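Local atomic coordinates of RagB/SusD domain protein (Flavobacterium johnsoniae, PDB entry 5J90), a protein that binds chitin and, as a SusD homolog, probably captures chitin chains at the outer membrane for a chitin utilization system. Residues Glu334-Phe337 with Leu338-Glu341. Sequence-based numbering, arbitrary orientation.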
loop_
_atom_site.group_PDB
_atom_site.type_symbol
_atom_site.label_atom_id
_atom_site.label_comp_id
_atom_site.label_asym_id
_atom_site.label_seq_id
_atom_site.Cartn_x
_atom_site.Cartn_y
_atom_site.Cartn_z
ATOM N N GLU A 334 -11.963 -14.195 -20.206
ATOM C CA GLU A 334 -11.473 -13.181 -19.279
ATOM C C GLU A 334 -12.190 -11.850 -19.477
ATOM O O GLU A 334 -12.467 -11.150 -18.508
ATOM C CB GLU A 334 -9.964 -12.973 -19.445
ATOM C CG GLU A 334 -9.435 -11.878 -18.514
ATOM C CD GLU A 334 -7.937 -11.659 -18.577
ATOM O OE1 GLU A 334 -7.204 -12.530 -19.098
ATOM O OE2 GLU A 334 -7.490 -10.600 -18.082
ATOM N N ALA A 335 -12.482 -11.487 -20.722
ATOM C CA ALA A 335 -13.197 -10.240 -20.975
ATOM C C ALA A 335 -14.579 -10.241 -20.309
ATOM O O ALA A 335 -15.009 -9.218 -19.760
ATOM C CB ALA A 335 -13.308 -9.984 -22.468
ATOM N N TYR A 336 -15.276 -11.376 -20.354
ATOM C CA TYR A 336 -16.564 -11.482 -19.678
ATOM C C TYR A 336 -16.427 -11.381 -18.166
ATOM O O TYR A 336 -17.253 -10.733 -17.516
ATOM C CB TYR A 336 -17.274 -12.786 -20.049
ATOM C CG TYR A 336 -17.822 -12.790 -21.457
ATOM C CD1 TYR A 336 -17.140 -13.426 -22.488
ATOM C CD2 TYR A 336 -19.022 -12.143 -21.757
ATOM C CE1 TYR A 336 -17.645 -13.436 -23.783
ATOM C CE2 TYR A 336 -19.525 -12.139 -23.046
ATOM C CZ TYR A 336 -18.835 -12.781 -24.050
ATOM O OH TYR A 336 -19.342 -12.770 -25.329
ATOM N N PHE A 337 -15.402 -12.009 -17.588
ATOM C CA PHE A 337 -15.231 -11.964 -16.138
ATOM C C PHE A 337 -14.760 -10.588 -15.663
ATOM O O PHE A 337 -15.103 -10.162 -14.557
ATOM C CB PHE A 337 -14.292 -13.075 -15.660
ATOM C CG PHE A 337 -14.822 -14.467 -15.915
ATOM C CD1 PHE A 337 -16.084 -14.841 -15.458
ATOM C CD2 PHE A 337 -14.074 -15.392 -16.625
ATOM C CE1 PHE A 337 -16.582 -16.129 -15.701
ATOM C CE2 PHE A 337 -14.571 -16.669 -16.868
ATOM C CZ PHE A 337 -15.818 -17.034 -16.399
ATOM N N LEU A 338 -14.003 -9.888 -16.506
ATOM C CA LEU A 338 -13.638 -8.509 -16.209
ATOM C C LEU A 338 -14.895 -7.638 -16.215
ATOM O O LEU A 338 -15.108 -6.845 -15.296
ATOM C CB LEU A 338 -12.630 -7.992 -17.235
ATOM C CG LEU A 338 -11.198 -8.458 -16.985
ATOM C CD1 LEU A 338 -10.377 -8.235 -18.228
ATOM C CD2 LEU A 338 -10.605 -7.699 -15.804
ATOM N N ARG A 339 -15.724 -7.794 -17.245
ATOM C CA ARG A 339 -16.969 -7.031 -17.319
ATOM C C ARG A 339 -17.915 -7.382 -16.172
ATOM O O ARG A 339 -18.584 -6.496 -15.635
ATOM C CB ARG A 339 -17.654 -7.231 -18.672
ATOM C CG ARG A 339 -16.903 -6.600 -19.848
ATOM C CD ARG A 339 -17.418 -7.152 -21.183
ATOM N NE ARG A 339 -18.770 -6.702 -21.449
ATOM C CZ ARG A 339 -19.616 -7.274 -22.301
ATOM N NH1 ARG A 339 -19.296 -8.368 -22.995
ATOM N NH2 ARG A 339 -20.812 -6.746 -22.450
ATOM N N ALA A 340 -17.958 -8.652 -15.778
ATOM C CA ALA A 340 -18.796 -9.071 -14.658
ATOM C C ALA A 340 -18.392 -8.351 -13.376
ATOM O O ALA A 340 -19.244 -7.834 -12.649
ATOM C CB ALA A 340 -18.742 -10.589 -14.469
ATOM N N GLU A 341 -17.091 -8.309 -13.092
ATOM C CA GLU A 341 -16.620 -7.587 -11.920
ATOM C C GLU A 341 -16.917 -6.086 -12.043
ATOM O O GLU A 341 -17.336 -5.446 -11.072
ATOM C CB GLU A 341 -15.127 -7.811 -11.706
ATOM C CG GLU A 341 -14.623 -6.992 -10.522
ATOM C CD GLU A 341 -13.183 -7.259 -10.131
ATOM O OE1 GLU A 341 -12.519 -8.140 -10.716
ATOM O OE2 GLU A 341 -12.722 -6.562 -9.200
HETATM O O HOH W 1 -12.445 -9.605 -13.030
#
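Tyr-336 and Arg-339 run side by side and point the same way, the guanidinium turned 36° from the phenol ring and approaching it obliquely, with NH1 3.8 Å from CE2. A bend at chi3 (69°) turns the arginine head aside, and NH1 comes beside the ring. Long and polar only at their tips, both reach past this helical turn: the tyrosine hydroxyl bonds to Leu-238 O, and Arg-339 NE to Met-349 O. One turn after Glu-334, Leu-338 sets CD1 3.8 Å from CG of that glutamate, whose extended chain carries its buried carboxylate to a salt bridge with Arg-209. Cutting Leu-338 back to an alanine is likely to open a gap beside Glu-334 CG and against Leu-208 and Met-212. Helical i to i+4 bonds join the backbone, and Phe-337 O takes two donors: Glu-341 N at 3.1 Å, above the carbonyl plane, and a water that also donates to Glu-341 OE1. The other carboxylate oxygen, OE2, pairs with Arg-441 and Arg-345. In this alpha-helical SusD-type fold, small Ala-335 and Ala-340 rest on Thr-205 of helix 196-213 and Leu-356 of helix 353-368, consistent with close packing there, while the Phe-337 ring packs against helices 353-368 and 413-428.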